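PDB 5AL7: spindle assembly abnormal protein 6 homolog from Drosophila melanogaster, which forms the central scaffold of the centriole, assembling as nine homodimers into the cartwheel that ensures ninefold symmetry and supports centrosome duplication. Local coordinates for residues Y13-D18 / L60-L65; L33-G38 / E117-T122; D135-F140 / H151-C156. The protein carries 1 engineered substitution. All blocks are in the same frame, centred on the assembly; numbering follows the deposited sequence.

Overall arrangement
From the N terminus, the chain first passes through the loop of residues 13-18, which interaction 1 closes on strand 60-67. Between these two segments lie residues 33-38, which pair with strand 117-122 in interaction 2, so interactions 1 and 2 cross along the sequence; their centres lie about 19 Å apart, and Leu65 packs on Val34 and Leu118. Interaction 3 follows in series as a short hairpin, 135-140 against 151-156, next to interaction 2 in the same sheet, where His119 bonds to Gln139 through the backbone. Interaction 2 joins the two end strands in the order across the sheet, 23-36 and 117-122, and interaction 1 binds the N-terminal loop to it.

Interaction 1 (Y13-D18 / L60-L65); sequences YSAKMD and LLQLRL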
# COMPACT_ATOMS: atom_id res chain seq x y z
N TYR A 13 11.85 4.79 -19.48
CA TYR A 13 11.66 3.35 -19.62
C TYR A 13 12.51 2.58 -18.62
O TYR A 13 13.68 2.92 -18.39
CB TYR A 13 12.01 2.91 -21.04
CG TYR A 13 12.28 1.43 -21.21
CD1 TYR A 13 11.23 0.52 -21.33
CD2 TYR A 13 13.58 0.94 -21.26
CE1 TYR A 13 11.47 -0.83 -21.49
CE2 TYR A 13 13.83 -0.42 -21.42
CZ TYR A 13 12.77 -1.29 -21.53
OH TYR A 13 13.01 -2.64 -21.68
N SER A 14 11.93 1.54 -18.04
CA SER A 14 12.68 0.63 -17.17
C SER A 14 11.99 -0.69 -17.06
O SER A 14 10.76 -0.77 -17.03
CB SER A 14 12.86 1.20 -15.76
OG SER A 14 13.65 0.32 -14.96
N ALA A 15 12.81 -1.73 -16.95
CA ALA A 15 12.33 -3.09 -16.87
C ALA A 15 11.51 -3.29 -15.62
O ALA A 15 11.94 -2.96 -14.50
CB ALA A 15 13.51 -4.06 -16.91
N LYS A 16 10.30 -3.81 -15.82
CA LYS A 16 9.40 -4.18 -14.74
C LYS A 16 9.34 -5.69 -14.70
O LYS A 16 9.22 -6.33 -15.73
CB LYS A 16 8.01 -3.60 -14.97
CG LYS A 16 7.97 -2.10 -15.04
CD LYS A 16 6.83 -1.65 -15.92
CE LYS A 16 7.05 -0.20 -16.32
NZ LYS A 16 8.20 -0.04 -17.27
N MET A 17 9.45 -6.25 -13.50
CA MET A 17 9.35 -7.69 -13.32
C MET A 17 7.88 -8.10 -13.25
O MET A 17 7.41 -8.59 -12.22
CB MET A 17 10.12 -8.13 -12.08
CG MET A 17 11.62 -7.83 -12.17
SD MET A 17 12.51 -8.74 -13.46
CE MET A 17 12.64 -10.35 -12.67
N ASP A 18 7.15 -7.85 -14.34
CA ASP A 18 5.73 -8.19 -14.44
C ASP A 18 5.55 -9.51 -15.19
O ASP A 18 5.01 -9.53 -16.31
CB ASP A 18 4.97 -7.06 -15.13
CG ASP A 18 3.47 -7.10 -14.85
OD1 ASP A 18 3.02 -8.04 -14.15
OD2 ASP A 18 2.74 -6.19 -15.33
N LEU A 60 17.05 -13.50 -16.57
CA LEU A 60 16.75 -12.12 -16.23
C LEU A 60 16.75 -11.92 -14.72
O LEU A 60 15.95 -12.53 -14.01
CB LEU A 60 15.42 -11.70 -16.83
CG LEU A 60 15.05 -10.23 -16.62
CD1 LEU A 60 16.07 -9.30 -17.25
CD2 LEU A 60 13.68 -9.98 -17.20
N LEU A 61 17.62 -11.05 -14.25
CA LEU A 61 17.73 -10.78 -12.83
C LEU A 61 17.46 -9.32 -12.51
O LEU A 61 17.97 -8.42 -13.19
CB LEU A 61 19.12 -11.15 -12.33
CG LEU A 61 19.46 -10.69 -10.91
CD1 LEU A 61 18.76 -11.54 -9.86
CD2 LEU A 61 20.95 -10.70 -10.71
N GLN A 62 16.66 -9.08 -11.48
CA GLN A 62 16.49 -7.71 -11.04
C GLN A 62 16.67 -7.57 -9.54
O GLN A 62 16.16 -8.39 -8.75
CB GLN A 62 15.12 -7.16 -11.43
CG GLN A 62 15.09 -5.64 -11.43
CD GLN A 62 13.71 -5.08 -11.52
OE1 GLN A 62 12.91 -5.24 -10.59
NE2 GLN A 62 13.40 -4.41 -12.62
N LEU A 63 17.46 -6.56 -9.17
CA LEU A 63 17.67 -6.18 -7.78
C LEU A 63 17.09 -4.79 -7.55
O LEU A 63 17.47 -3.83 -8.22
CB LEU A 63 19.16 -6.17 -7.41
CG LEU A 63 19.99 -7.44 -7.56
CD1 LEU A 63 21.46 -7.13 -7.34
CD2 LEU A 63 19.52 -8.47 -6.58
N ARG A 64 16.14 -4.70 -6.63
CA ARG A 64 15.55 -3.42 -6.28
C ARG A 64 15.96 -2.98 -4.90
O ARG A 64 15.90 -3.75 -3.94
CB ARG A 64 14.03 -3.47 -6.40
CG ARG A 64 13.54 -3.38 -7.83
CD ARG A 64 12.04 -3.45 -7.92
NE ARG A 64 11.60 -4.83 -7.80
CZ ARG A 64 10.93 -5.30 -6.76
NH1 ARG A 64 10.60 -4.48 -5.76
NH2 ARG A 64 10.58 -6.58 -6.73
N LEU A 65 16.38 -1.73 -4.81
CA LEU A 65 16.80 -1.14 -3.55
C LEU A 65 15.93 0.07 -3.23
O LEU A 65 15.85 1.01 -4.02
CB LEU A 65 18.27 -0.75 -3.63
CG LEU A 65 19.06 -0.47 -2.37
CD1 LEU A 65 19.33 -1.76 -1.61
CD2 LEU A 65 20.33 0.22 -2.78
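The N-terminal loop of the SAS-6 head domain lies against one side of strand 60-67, where Ala15 and Met17 meet Leu60 and Gln62. Met17 does most of the touching. Its CG rests beside the end of the Gln62 side chain, 3.3 Å from OE1, while SD passes over Gln62 CB at 3.7 Å and comes to 4.1 Å from Leu60 CD2. The thioether chain runs past both partners in the opposite sense to theirs. It is bent at chi2 (-65°) and chi3 (-77°), which turns the sulfur back toward Leu60, with CE near Leu60 O.

Met17 is also the centre of an inverse gamma turn, and Tyr167 of helix 161-187, at the base of the coiled-coil stalk, accepts a hydrogen bond from its backbone N. The alternation of the strand sorts the side chains: Leu60, Gln62 and Arg64 point to the loop, whereas Leu61 and Leu63 pack on helix 97-113 in the interior of this XRCC4-like head domain.

The amide of Gln62 is held by several weak bonds: NE2 gives one to Ala15 O at 2.8 Å, strongly bent, and another to Thr78 OG1 on the neighbouring strand. OE1 accepts a weak, somewhat straighter one from Arg64 NE, 3.1 Å away, and lies at the edge of the guanidinium group, in its plane. Arg64 NH2 also forms a salt bridge with Glu53 on the adjacent strand, and the guanidinium makes a cation-pi contact with Tyr167.

Interaction 2 (L33-G38 / E117-T122); sequences LVNFNG and ELHLTT
Residues 33-36 and 117-122 run parallel, their axes 4.7 Å apart at the closest and inclined by 30°, and the ladder is carried by Asn35 N to Leu118 O, Leu120 N to Asn35 O and Asn37 N to Leu120 O. This pairing joins 23-36 and 117-122, the two end strands in the order across the sheet of the XRCC4-like SAS-6 N-terminal domain.

On the inner face, Val34 CG2 lies alongside Leu118 CD2 at 3.7 Å, and Leu120 CD2 reaches Phe36 CE2 at the same distance, coming obliquely to the ring. Leu65 of a third strand also packs on Val34 and Leu118 in this buried core.

The other face is built on a stack. Asn35 CB sits over one face of the His119 imidazole, 3.7 Å from its centroid, as a CH-pi contact, and the Asn35 amide continues the overlap with its plane only 15° from that of the ring. Asn35 CG stands anti to the carbonyl carbon (chi1 -78°), which lays the amide alongside the imidazole. His119 NE2 donates to Glu117 OE1 at 3.2 Å, which helps to set the rotation of the ring beneath the asparagine. Were His119 an alanine, Glu117 OE1 would probably lose its imidazole donor and the Asn35 amide the flat surface it lies on.

Just past strand 23-36, where Asn37 and Gly38 are poorly ordered, the side-chain amide of Asn37 extends the pairing. OD1 receives Thr122 N from above the carbonyl plane at 2.9 Å, and ND2 donates to Thr122 OG1, 2.7 Å away in the amide plane.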
# COMPACT_ATOMS: atom_id res chain seq x y z
N LEU A 33 21.64 -2.10 5.71
CA LEU A 33 22.28 -0.79 5.82
C LEU A 33 23.20 -0.64 4.61
O LEU A 33 24.07 -1.47 4.38
CB LEU A 33 23.04 -0.65 7.14
CG LEU A 33 23.56 0.73 7.55
CD1 LEU A 33 22.39 1.68 7.71
CD2 LEU A 33 24.33 0.67 8.84
N VAL A 34 22.93 0.36 3.78
CA VAL A 34 23.62 0.56 2.51
C VAL A 34 24.43 1.85 2.53
O VAL A 34 24.01 2.86 3.10
CB VAL A 34 22.61 0.57 1.34
CG1 VAL A 34 23.27 0.89 0.01
CG2 VAL A 34 21.88 -0.75 1.27
N ASN A 35 25.61 1.79 1.93
CA ASN A 35 26.45 2.97 1.79
C ASN A 35 26.13 3.76 0.54
O ASN A 35 26.16 3.23 -0.55
CB ASN A 35 27.92 2.55 1.77
CG ASN A 35 28.44 2.25 3.15
OD1 ASN A 35 28.87 3.15 3.87
ND2 ASN A 35 28.37 0.98 3.55
N PHE A 36 25.95 5.07 0.70
CA PHE A 36 25.66 5.96 -0.42
C PHE A 36 26.89 6.81 -0.74
O PHE A 36 27.27 7.71 0.00
CB PHE A 36 24.45 6.83 -0.09
CG PHE A 36 23.12 6.14 -0.35
CD1 PHE A 36 22.73 5.05 0.41
CD2 PHE A 36 22.28 6.58 -1.35
CE1 PHE A 36 21.52 4.40 0.17
CE2 PHE A 36 21.07 5.94 -1.58
CZ PHE A 36 20.69 4.85 -0.83
N ASN A 37 27.54 6.39 -1.83
CA ASN A 37 28.67 7.02 -2.53
C ASN A 37 30.09 6.94 -1.94
O ASN A 37 30.28 6.58 -0.78
CB ASN A 37 28.34 8.46 -2.83
CG ASN A 37 27.94 8.63 -4.26
OD1 ASN A 37 28.79 8.68 -5.15
ND2 ASN A 37 26.64 8.70 -4.51
N GLY A 38 31.06 7.29 -2.78
CA GLY A 38 32.47 6.98 -2.57
C GLY A 38 33.23 7.61 -1.41
O GLY A 38 33.57 6.92 -0.45
N GLU A 117 29.88 -5.36 2.57
CA GLU A 117 29.17 -4.09 2.60
C GLU A 117 28.57 -3.79 1.24
O GLU A 117 29.23 -3.95 0.22
CB GLU A 117 30.12 -2.97 3.01
CG GLU A 117 30.44 -2.95 4.48
CD GLU A 117 30.95 -1.60 4.91
OE1 GLU A 117 31.33 -0.80 4.02
OE2 GLU A 117 30.99 -1.34 6.14
N LEU A 118 27.33 -3.34 1.22
CA LEU A 118 26.69 -2.97 -0.04
C LEU A 118 26.81 -1.47 -0.26
O LEU A 118 26.37 -0.67 0.58
CB LEU A 118 25.22 -3.39 -0.03
CG LEU A 118 24.51 -3.38 -1.37
CD1 LEU A 118 24.91 -4.59 -2.19
CD2 LEU A 118 23.02 -3.36 -1.13
N HIS A 119 27.46 -1.09 -1.36
CA HIS A 119 27.65 0.31 -1.72
C HIS A 119 26.81 0.69 -2.93
O HIS A 119 26.55 -0.12 -3.81
CB HIS A 119 29.12 0.60 -2.02
CG HIS A 119 30.00 0.64 -0.81
ND1 HIS A 119 30.61 1.80 -0.38
CD2 HIS A 119 30.39 -0.33 0.04
CE1 HIS A 119 31.34 1.53 0.69
NE2 HIS A 119 31.23 0.25 0.96
N LEU A 120 26.41 1.94 -2.97
CA LEU A 120 25.72 2.55 -4.08
C LEU A 120 26.50 3.78 -4.51
O LEU A 120 26.38 4.84 -3.93
CB LEU A 120 24.29 2.89 -3.69
CG LEU A 120 23.39 3.19 -4.88
CD1 LEU A 120 23.18 1.96 -5.69
CD2 LEU A 120 22.06 3.75 -4.39
N THR A 121 27.39 3.59 -5.49
CA THR A 121 28.30 4.64 -5.91
C THR A 121 27.82 5.42 -7.13
O THR A 121 27.40 4.84 -8.11
CB THR A 121 29.69 4.06 -6.22
OG1 THR A 121 30.03 3.11 -5.20
CG2 THR A 121 30.74 5.15 -6.24
N THR A 122 27.95 6.73 -7.09
CA THR A 122 27.64 7.51 -8.27
C THR A 122 28.74 7.28 -9.28
O THR A 122 29.92 7.32 -8.95
CB THR A 122 27.52 9.01 -7.97
OG1 THR A 122 26.36 9.23 -7.16
CG2 THR A 122 27.37 9.79 -9.26

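Interaction 3 (D135-F140 / H151-C156); sequences DYYLQF and HLSLPC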
# COMPACT_ATOMS: atom_id res chain seq x y z
N ASP A 135 23.22 5.53 -13.88
CA ASP A 135 23.97 6.59 -13.22
C ASP A 135 24.65 6.13 -11.93
O ASP A 135 25.31 6.92 -11.25
CB ASP A 135 23.05 7.78 -12.91
CG ASP A 135 22.77 8.63 -14.13
OD1 ASP A 135 23.44 8.42 -15.17
OD2 ASP A 135 21.87 9.50 -14.05
N TYR A 136 24.47 4.87 -11.56
CA TYR A 136 25.06 4.35 -10.34
C TYR A 136 25.72 2.97 -10.52
O TYR A 136 25.60 2.35 -11.55
CB TYR A 136 24.00 4.28 -9.24
CG TYR A 136 23.21 5.56 -9.09
CD1 TYR A 136 23.74 6.65 -8.41
CD2 TYR A 136 21.96 5.70 -9.67
CE1 TYR A 136 23.03 7.82 -8.28
CE2 TYR A 136 21.24 6.86 -9.55
CZ TYR A 136 21.78 7.92 -8.86
OH TYR A 136 21.06 9.10 -8.74
N TYR A 137 26.41 2.52 -9.48
CA TYR A 137 26.99 1.20 -9.41
C TYR A 137 26.57 0.60 -8.09
O TYR A 137 26.65 1.25 -7.05
CB TYR A 137 28.52 1.24 -9.49
CG TYR A 137 29.08 1.42 -10.88
CD1 TYR A 137 28.82 0.50 -11.90
CD2 TYR A 137 29.88 2.52 -11.17
CE1 TYR A 137 29.35 0.69 -13.16
CE2 TYR A 137 30.41 2.71 -12.43
CZ TYR A 137 30.15 1.80 -13.42
OH TYR A 137 30.70 2.03 -14.67
N LEU A 138 26.04 -0.62 -8.15
CA LEU A 138 25.75 -1.37 -6.95
C LEU A 138 26.92 -2.30 -6.69
O LEU A 138 27.12 -3.26 -7.43
CB LEU A 138 24.45 -2.14 -7.08
CG LEU A 138 23.99 -2.84 -5.80
CD1 LEU A 138 23.62 -1.84 -4.71
CD2 LEU A 138 22.85 -3.78 -6.11
N GLN A 139 27.70 -2.01 -5.65
CA GLN A 139 28.95 -2.70 -5.41
C GLN A 139 28.96 -3.53 -4.14
O GLN A 139 28.45 -3.12 -3.11
CB GLN A 139 30.08 -1.69 -5.38
CG GLN A 139 30.23 -0.98 -6.68
CD GLN A 139 31.29 0.08 -6.64
OE1 GLN A 139 31.28 0.95 -5.79
NE2 GLN A 139 32.22 0.01 -7.57
N PHE A 140 29.58 -4.69 -4.22
CA PHE A 140 29.76 -5.57 -3.09
C PHE A 140 31.21 -5.44 -2.63
O PHE A 140 32.11 -5.96 -3.30
CB PHE A 140 29.43 -7.01 -3.47
CG PHE A 140 28.00 -7.21 -3.86
CD1 PHE A 140 27.53 -6.77 -5.09
CD2 PHE A 140 27.12 -7.87 -3.00
CE1 PHE A 140 26.20 -6.95 -5.45
CE2 PHE A 140 25.80 -8.06 -3.36
CZ PHE A 140 25.34 -7.60 -4.58
N HIS A 151 34.21 -7.12 -4.93
CA HIS A 151 33.90 -8.41 -5.54
C HIS A 151 33.01 -8.34 -6.78
O HIS A 151 33.16 -9.12 -7.70
CB HIS A 151 33.26 -9.30 -4.49
CG HIS A 151 34.20 -9.68 -3.39
ND1 HIS A 151 35.23 -10.57 -3.58
CD2 HIS A 151 34.28 -9.27 -2.11
CE1 HIS A 151 35.90 -10.70 -2.45
NE2 HIS A 151 35.34 -9.92 -1.54
N LEU A 152 32.03 -7.43 -6.79
CA LEU A 152 31.14 -7.30 -7.92
C LEU A 152 30.61 -5.87 -8.04
O LEU A 152 30.23 -5.27 -7.05
CB LEU A 152 29.99 -8.30 -7.80
CG LEU A 152 28.99 -8.36 -8.95
CD1 LEU A 152 29.65 -8.92 -10.20
CD2 LEU A 152 27.79 -9.21 -8.52
N SER A 153 30.61 -5.35 -9.25
CA SER A 153 30.11 -4.00 -9.52
C SER A 153 29.01 -4.02 -10.63
O SER A 153 29.31 -4.18 -11.82
CB SER A 153 31.29 -3.11 -9.90
OG SER A 153 30.89 -1.77 -10.10
N LEU A 154 27.74 -3.85 -10.24
CA LEU A 154 26.61 -3.91 -11.19
C LEU A 154 26.08 -2.53 -11.59
O LEU A 154 25.86 -1.68 -10.73
CB LEU A 154 25.46 -4.72 -10.59
CG LEU A 154 25.66 -6.20 -10.29
CD1 LEU A 154 24.51 -6.71 -9.45
CD2 LEU A 154 25.80 -6.99 -11.56
N PRO A 155 25.80 -2.33 -12.88
CA PRO A 155 25.25 -1.05 -13.37
C PRO A 155 23.85 -0.82 -12.82
O PRO A 155 22.93 -1.57 -13.13
CB PRO A 155 25.24 -1.22 -14.89
CG PRO A 155 26.05 -2.41 -15.17
CD PRO A 155 25.95 -3.30 -13.97
N CYS A 156 23.73 0.18 -11.96
CA CYS A 156 22.48 0.52 -11.28
C CYS A 156 21.84 1.80 -11.81
O CYS A 156 22.53 2.72 -12.23
CB CYS A 156 22.71 0.65 -9.79
SG CYS A 156 21.26 0.33 -8.85
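Phe140 and Leu152 lie side by side on the buried face of a two-stranded antiparallel ladder, with Phe140 CD1 4.0 Å from Leu152 CB. Leu154 CD1 comes to the edge of the same phenyl ring, at 4.3 Å from CE1. The ring is swung into this position by chi1 of -64°, with CG beside its own backbone N, and it also packs on Met107 and Leu108 of helix 97-113. Further along the face, Leu138 CB touches Cys156 CB, which in turn meets Tyr136 CB at 3.9 Å. Thr77 of the neighbouring strand packs against Leu138, Leu154 and Cys156, while Leu118 and Leu120 lie on Leu138 from the strand on the other side, so the hairpin contributes a row of side chains to the interior of the head domain.

The backbones form the beta hairpin of strands 136-142 and 149-158, part of the mixed sheet of the SAS-6 head domain. Leu138 and Leu154 are a hydrogen-bonded pair: Leu138 N donates to Leu154 O at 2.8 Å, and Leu154 N returns a nearly straight bond to Leu138 O (177° at the hydrogen). Toward the connecting loop, His151 N donates to Phe140 O; at the far end, Asp135 and Tyr136 both face Cys156 in a classic beta bulge, and Tyr136 and Cys156 still exchange backbone bonds in both directions.

The opposite face is more polar. Ser153 OG lies 3.6 Å from Tyr137 CD1, oblique to the ring, and accepts a weak hydrogen bond from Gln139 NE2 at 3.4 Å. The stronger hold on Gln139 is at its OE1, which pairs with Thr121 OG1 of strand 117-122.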